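Local structure of L-amino acid deaminase (Proteus vulgaris, 5HXW) at residues Ile204-Gln216 against Trp344-Arg356. The protein probably oxidises L-amino acids as a membrane-bound, FAD-dependent L-amino acid deaminase. Residues are numbered along the deposited sequence; the frame is centred on the assembly and turned at random.
Sequences IYTQCAARGLETQ and WNLDEVSPFEQFR. With FAD (flavin-adenine dinucleotide), chain G.
At the adenine end of the FAD site, A210 and F352 meet around the base. The backbone of A210 reads the adenine edge: its N donates to FAD N1A (2.8 Å) and its O accepts from FAD N6A (2.7 Å). F352 turns a broad aromatic face to the amino group, with FAD N6A over its centre, 3.2 Å from the ring plane. Small A209 lets its CB rest on CB of F352 and CG of E353. Strand 210-216 starts here, an outer strand of a three-stranded antiparallel sheet, and R211 and G212 form a classic beta bulge opposite V224. From it the long, extended R211 chain reaches the N-terminus of helix 351-354. The R211 guanidinium makes a side-on salt bridge with the E353 carboxylate, NE to OE1 at 2.7 Å and NH2 to OE2 at 2.9 Å. At the N-cap, S350 gives both N and OG to E353 OE1, whose three donors should hold the carboxylate in place. R211 NH1 donates to L346 O, 18° out of the guanidinium plane. Through its indole N-H, bulky W344 can bond the bulge carbonyl, NE1 to R211 O at 3.2 Å. G212, lacking a side chain, lets L346 CD2 approach its CA (3.7 Å).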
loop_
_atom_site.group_PDB
_atom_site.type_symbol
_atom_site.label_atom_id
_atom_site.label_comp_id
_atom_site.label_asym_id
_atom_site.label_seq_id
_atom_site.Cartn_x
_atom_site.Cartn_y
_atom_site.Cartn_z
ATOM N N ILE A 204 -0.659 -3.959 20.321
ATOM C CA ILE A 204 0.446 -3.886 19.359
ATOM C C ILE A 204 1.784 -3.812 20.090
ATOM O O ILE A 204 2.044 -2.863 20.827
ATOM C CB ILE A 204 0.296 -2.708 18.358
ATOM C CG1 ILE A 204 -1.085 -2.733 17.683
ATOM C CG2 ILE A 204 1.391 -2.775 17.300
ATOM C CD1 ILE A 204 -1.606 -1.382 17.229
ATOM N N TYR A 205 2.626 -4.820 19.876
ATOM C CA TYR A 205 3.950 -4.873 20.503
ATOM C C TYR A 205 5.051 -4.532 19.506
ATOM O O TYR A 205 5.310 -5.288 18.562
ATOM C CB TYR A 205 4.178 -6.225 21.197
ATOM C CG TYR A 205 3.190 -6.472 22.316
ATOM C CD1 TYR A 205 3.438 -6.001 23.612
ATOM C CD2 TYR A 205 1.987 -7.152 22.075
ATOM C CE1 TYR A 205 2.525 -6.212 24.640
ATOM C CE2 TYR A 205 1.064 -7.364 23.091
ATOM C CZ TYR A 205 1.337 -6.897 24.372
ATOM O OH TYR A 205 0.423 -7.116 25.384
ATOM N N THR A 206 5.675 -3.374 19.729
ATOM C CA THR A 206 6.696 -2.811 18.833
ATOM C C THR A 206 8.114 -3.233 19.233
ATOM O O THR A 206 8.341 -3.652 20.376
ATOM C CB THR A 206 6.598 -1.268 18.750
ATOM O OG1 THR A 206 6.769 -0.695 20.052
ATOM C CG2 THR A 206 5.245 -0.837 18.173
ATOM N N GLN A 207 9.052 -3.118 18.284
ATOM C CA GLN A 207 10.450 -3.598 18.413
ATOM C C GLN A 207 10.525 -5.102 18.742
ATOM O O GLN A 207 11.410 -5.563 19.472
ATOM C CB GLN A 207 11.269 -2.748 19.414
ATOM C CG GLN A 207 11.300 -1.242 19.149
ATOM C CD GLN A 207 11.848 -0.860 17.778
ATOM O OE1 GLN A 207 12.849 -1.411 17.309
ATOM N NE2 GLN A 207 11.192 0.100 17.132
ATOM N N CYS A 208 9.591 -5.854 18.161
ATOM C CA CYS A 208 9.338 -7.241 18.519
ATOM C C CYS A 208 9.052 -8.045 17.246
ATOM O O CYS A 208 7.901 -8.171 16.812
ATOM C CB CYS A 208 8.170 -7.292 19.514
ATOM S SG CYS A 208 7.617 -8.929 20.029
ATOM N N ALA A 209 10.122 -8.571 16.652
ATOM C CA ALA A 209 10.065 -9.284 15.374
ATOM C C ALA A 209 9.520 -10.698 15.530
ATOM O O ALA A 209 9.906 -11.413 16.452
ATOM C CB ALA A 209 11.447 -9.325 14.734
ATOM N N ALA A 210 8.625 -11.091 14.625
ATOM C CA ALA A 210 8.161 -12.473 14.537
ATOM C C ALA A 210 9.096 -13.276 13.633
ATOM O O ALA A 210 9.177 -13.032 12.426
ATOM C CB ALA A 210 6.727 -12.535 14.032
ATOM N N ARG A 211 9.811 -14.222 14.236
ATOM C CA ARG A 211 10.769 -15.071 13.521
ATOM C C ARG A 211 10.062 -16.146 12.692
ATOM O O ARG A 211 10.457 -16.432 11.556
ATOM C CB ARG A 211 11.753 -15.702 14.508
ATOM C CG ARG A 211 12.629 -14.686 15.222
ATOM C CD ARG A 211 13.388 -15.311 16.375
ATOM N NE ARG A 211 14.421 -14.411 16.886
ATOM C CZ ARG A 211 15.098 -14.584 18.019
ATOM N NH1 ARG A 211 14.867 -15.632 18.804
ATOM N NH2 ARG A 211 16.016 -13.694 18.370
ATOM N N GLY A 212 9.012 -16.722 13.271
ATOM C CA GLY A 212 8.226 -17.773 12.634
ATOM C C GLY A 212 7.205 -18.354 13.588
ATOM O O GLY A 212 6.851 -17.731 14.595
ATOM N N LEU A 213 6.735 -19.554 13.272
ATOM C CA LEU A 213 5.707 -20.208 14.079
ATOM C C LEU A 213 5.974 -21.689 14.348
ATOM O O LEU A 213 6.616 -22.371 13.545
ATOM C CB LEU A 213 4.307 -19.989 13.474
ATOM C CG LEU A 213 4.031 -20.124 11.974
ATOM C CD1 LEU A 213 3.799 -21.571 11.561
ATOM C CD2 LEU A 213 2.820 -19.280 11.626
ATOM N N GLU A 214 5.482 -22.157 15.495
ATOM C CA GLU A 214 5.528 -23.569 15.882
ATOM C C GLU A 214 4.254 -24.269 15.404
ATOM O O GLU A 214 3.149 -23.729 15.543
ATOM C CB GLU A 214 5.648 -23.713 17.404
ATOM C CG GLU A 214 6.830 -23.002 18.050
ATOM C CD GLU A 214 8.071 -23.865 18.169
ATOM O OE1 GLU A 214 9.172 -23.344 17.896
ATOM O OE2 GLU A 214 7.956 -25.053 18.544
ATOM N N THR A 215 4.416 -25.468 14.844
ATOM C CA THR A 215 3.282 -26.265 14.359
ATOM C C THR A 215 3.341 -27.732 14.813
ATOM O O THR A 215 4.400 -28.364 14.774
ATOM C CB THR A 215 3.083 -26.136 12.821
ATOM O OG1 THR A 215 1.939 -26.898 12.411
ATOM C CG2 THR A 215 4.324 -26.590 12.025
ATOM N N GLN A 216 2.192 -28.243 15.254
ATOM C CA GLN A 216 2.058 -29.620 15.741
ATOM C C GLN A 216 0.824 -30.292 15.147
ATOM O O GLN A 216 -0.301 -29.812 15.332
ATOM C CB GLN A 216 1.984 -29.650 17.272
ATOM C CG GLN A 216 3.313 -29.444 17.984
ATOM C CD GLN A 216 3.140 -29.129 19.459
ATOM O OE1 GLN A 216 2.632 -28.066 19.826
ATOM N NE2 GLN A 216 3.573 -30.050 20.315
ATOM N N TRP A 344 16.235 -20.188 9.026
ATOM C CA TRP A 344 16.800 -19.881 10.337
ATOM C C TRP A 344 16.003 -20.551 11.450
ATOM O O TRP A 344 14.785 -20.738 11.337
ATOM C CB TRP A 344 16.872 -18.367 10.568
ATOM C CG TRP A 344 15.546 -17.664 10.448
ATOM C CD1 TRP A 344 14.666 -17.391 11.459
ATOM C CD2 TRP A 344 14.949 -17.151 9.248
ATOM N NE1 TRP A 344 13.563 -16.742 10.965
ATOM C CE2 TRP A 344 13.707 -16.578 9.613
ATOM C CE3 TRP A 344 15.343 -17.117 7.899
ATOM C CZ2 TRP A 344 12.851 -15.976 8.678
ATOM C CZ3 TRP A 344 14.490 -16.518 6.964
ATOM C CH2 TRP A 344 13.259 -15.953 7.364
ATOM N N ASN A 345 16.710 -20.920 12.516
ATOM C CA ASN A 345 16.100 -21.468 13.721
ATOM C C ASN A 345 15.398 -20.371 14.510
ATOM O O ASN A 345 15.848 -19.221 14.524
ATOM C CB ASN A 345 17.156 -22.160 14.578
ATOM C CG ASN A 345 17.785 -23.351 13.880
ATOM O OD1 ASN A 345 17.134 -24.375 13.660
ATOM N ND2 ASN A 345 19.061 -23.223 13.528
ATOM N N LEU A 346 14.296 -20.732 15.163
ATOM C CA LEU A 346 13.448 -19.756 15.855
ATOM C C LEU A 346 14.037 -19.253 17.182
ATOM O O LEU A 346 13.518 -18.307 17.779
ATOM C CB LEU A 346 12.018 -20.300 16.033
ATOM C CG LEU A 346 11.250 -20.814 14.800
ATOM C CD1 LEU A 346 9.870 -21.321 15.194
ATOM C CD2 LEU A 346 11.129 -19.773 13.695
ATOM N N ASP A 347 15.124 -19.882 17.625
ATOM C CA ASP A 347 15.849 -19.460 18.823
ATOM C C ASP A 347 17.061 -18.572 18.500
ATOM O O ASP A 347 17.787 -18.153 19.409
ATOM C CB ASP A 347 16.263 -20.680 19.662
ATOM C CG ASP A 347 17.188 -21.630 18.912
ATOM O OD1 ASP A 347 16.777 -22.169 17.862
ATOM O OD2 ASP A 347 18.325 -21.848 19.385
ATOM N N GLU A 348 17.270 -18.288 17.213
ATOM C CA GLU A 348 18.373 -17.425 16.771
ATOM C C GLU A 348 17.911 -16.186 15.986
ATOM O O GLU A 348 16.746 -16.092 15.580
ATOM C CB GLU A 348 19.443 -18.226 16.005
ATOM C CG GLU A 348 19.015 -18.798 14.657
ATOM C CD GLU A 348 20.130 -19.542 13.938
ATOM O OE1 GLU A 348 20.324 -19.274 12.732
ATOM O OE2 GLU A 348 20.810 -20.391 14.566
ATOM N N VAL A 349 18.845 -15.252 15.787
ATOM C CA VAL A 349 18.589 -13.941 15.179
ATOM C C VAL A 349 18.147 -14.064 13.714
ATOM O O VAL A 349 18.897 -14.548 12.860
ATOM C CB VAL A 349 19.813 -12.997 15.344
ATOM C CG1 VAL A 349 19.620 -11.681 14.598
ATOM C CG2 VAL A 349 20.085 -12.725 16.820
ATOM N N SER A 350 16.912 -13.629 13.455
ATOM C CA SER A 350 16.283 -13.691 12.132
ATOM C C SER A 350 16.688 -12.485 11.279
ATOM O O SER A 350 17.151 -11.483 11.833
ATOM C CB SER A 350 14.758 -13.756 12.282
ATOM O OG SER A 350 14.247 -12.588 12.898
ATOM N N PRO A 351 16.511 -12.565 9.934
ATOM C CA PRO A 351 16.823 -11.412 9.074
ATOM C C PRO A 351 15.970 -10.175 9.370
ATOM O O PRO A 351 16.392 -9.058 9.061
ATOM C CB PRO A 351 16.523 -11.928 7.666
ATOM C CG PRO A 351 16.606 -13.407 7.770
ATOM C CD PRO A 351 16.071 -13.721 9.129
ATOM N N PHE A 352 14.794 -10.384 9.968
ATOM C CA PHE A 352 13.912 -9.300 10.419
ATOM C C PHE A 352 14.529 -8.481 11.556
ATOM O O PHE A 352 14.106 -7.351 11.809
ATOM C CB PHE A 352 12.550 -9.848 10.863
ATOM C CG PHE A 352 11.922 -10.803 9.890
ATOM C CD1 PHE A 352 11.495 -10.369 8.629
ATOM C CD2 PHE A 352 11.741 -12.141 10.235
ATOM C CE1 PHE A 352 10.912 -11.258 7.733
ATOM C CE2 PHE A 352 11.150 -13.028 9.345
ATOM C CZ PHE A 352 10.740 -12.588 8.093
ATOM N N GLU A 353 15.505 -9.071 12.249
ATOM C CA GLU A 353 16.284 -8.383 13.278
ATOM C C GLU A 353 17.590 -7.850 12.681
ATOM O O GLU A 353 18.029 -6.743 13.015
ATOM C CB GLU A 353 16.584 -9.323 14.451
ATOM C CG GLU A 353 15.355 -9.882 15.157
ATOM C CD GLU A 353 15.637 -11.188 15.877
ATOM O OE1 GLU A 353 15.161 -12.238 15.396
ATOM O OE2 GLU A 353 16.339 -11.170 16.913
ATOM N N GLN A 354 18.186 -8.648 11.793
ATOM C CA GLN A 354 19.457 -8.345 11.123
ATOM C C GLN A 354 19.350 -7.153 10.162
ATOM O O GLN A 354 20.287 -6.359 10.033
ATOM C CB GLN A 354 19.937 -9.586 10.366
ATOM C CG GLN A 354 21.442 -9.683 10.159
ATOM C CD GLN A 354 21.871 -11.059 9.680
ATOM O OE1 GLN A 354 21.523 -11.484 8.575
ATOM N NE2 GLN A 354 22.632 -11.763 10.511
ATOM N N PHE A 355 18.203 -7.054 9.493
ATOM C CA PHE A 355 17.913 -5.980 8.554
ATOM C C PHE A 355 16.657 -5.228 9.011
ATOM O O PHE A 355 15.824 -4.847 8.182
ATOM C CB PHE A 355 17.718 -6.549 7.136
ATOM C CG PHE A 355 18.954 -7.174 6.540
ATOM C CD1 PHE A 355 19.864 -6.402 5.811
ATOM C CD2 PHE A 355 19.202 -8.545 6.682
ATOM C CE1 PHE A 355 21.003 -6.981 5.255
ATOM C CE2 PHE A 355 20.338 -9.123 6.127
ATOM C CZ PHE A 355 21.236 -8.341 5.412
ATOM N N ARG A 356 16.541 -5.008 10.325
ATOM C CA ARG A 356 15.331 -4.444 10.951
ATOM C C ARG A 356 14.825 -3.152 10.298
ATOM O O ARG A 356 13.657 -3.063 9.918
ATOM C CB ARG A 356 15.531 -4.251 12.465
ATOM C CG ARG A 356 14.315 -3.692 13.193
ATOM C CD ARG A 356 14.605 -3.405 14.656
ATOM N NE ARG A 356 14.365 -4.577 15.500
ATOM C CZ ARG A 356 15.307 -5.409 15.936
ATOM N NH1 ARG A 356 16.587 -5.223 15.624
ATOM N NH2 ARG A 356 14.967 -6.437 16.694
HETATM P PA FAD G . 3.615 -2.146 5.443
HETATM O O1A FAD G . 5.063 -2.058 5.033
HETATM O O2A FAD G . 2.842 -0.875 5.624
HETATM O O5B FAD G . 3.518 -2.988 6.804
HETATM C C5B FAD G . 4.287 -4.167 6.997
HETATM C C4B FAD G . 4.856 -4.125 8.400
HETATM O O4B FAD G . 5.186 -5.443 8.830
HETATM C C3B FAD G . 6.134 -3.305 8.463
HETATM O O3B FAD G . 5.917 -2.256 9.410
HETATM C C2B FAD G . 7.200 -4.285 8.931
HETATM O O2B FAD G . 8.115 -3.699 9.857
HETATM C C1B FAD G . 6.388 -5.381 9.592
HETATM N N9A FAD G . 7.033 -6.715 9.597
HETATM C C8A FAD G . 7.528 -7.372 8.528
HETATM N N7A FAD G . 8.031 -8.577 8.883
HETATM C C5A FAD G . 7.858 -8.702 10.210
HETATM C C6A FAD G . 8.162 -9.732 11.231
HETATM N N6A FAD G . 8.765 -10.885 10.865
HETATM N N1A FAD G . 7.812 -9.484 12.520
HETATM C C2A FAD G . 7.201 -8.337 12.884
HETATM N N3A FAD G . 6.896 -7.353 12.008
HETATM C C4A FAD G . 7.190 -7.477 10.682
HETATM N N1 FAD G . -1.238 2.962 -1.938
HETATM C C2 FAD G . -2.344 3.665 -2.284
HETATM O O2 FAD G . -3.459 3.163 -2.031
HETATM N N3 FAD G . -2.272 4.868 -2.892
HETATM C C4 FAD G . -1.096 5.456 -3.192
HETATM O O4 FAD G . -1.068 6.579 -3.752
HETATM C C4X FAD G . 0.167 4.746 -2.837
HETATM N N5 FAD G . 1.396 5.256 -3.098
HETATM C C5X FAD G . 2.534 4.580 -2.774
HETATM C C6 FAD G . 3.791 5.128 -3.051
HETATM C C7 FAD G . 4.961 4.445 -2.705
HETATM C C7M FAD G . 6.299 5.068 -3.021
HETATM C C8 FAD G . 4.859 3.113 -2.032
HETATM C C8M FAD G . 6.057 2.305 -1.619
HETATM C C9 FAD G . 3.613 2.573 -1.759
HETATM C C9A FAD G . 2.443 3.247 -2.100
HETATM N N10 FAD G . 1.169 2.696 -1.803
HETATM C C10 FAD G . 0.015 3.424 -2.175
HETATM C "C1'" FAD G . 1.054 1.371 -1.181
HETATM C "C2'" FAD G . 0.841 1.272 0.311
HETATM O "O2'" FAD G . 1.852 2.018 0.991
HETATM C "C3'" FAD G . 0.994 -0.204 0.676
HETATM O "O3'" FAD G . 0.369 -1.067 -0.301
HETATM C "C4'" FAD G . 0.462 -0.513 2.072
HETATM O "O4'" FAD G . 1.115 0.298 3.067
HETATM C "C5'" FAD G . 0.699 -1.981 2.376
HETATM O "O5'" FAD G . 0.520 -2.180 3.768
HETATM P P FAD G . 1.241 -3.393 4.517
HETATM O O1P FAD G . 0.766 -3.333 5.941
HETATM O O2P FAD G . 1.011 -4.649 3.723
HETATM O O3P FAD G . 2.817 -3.070 4.399
#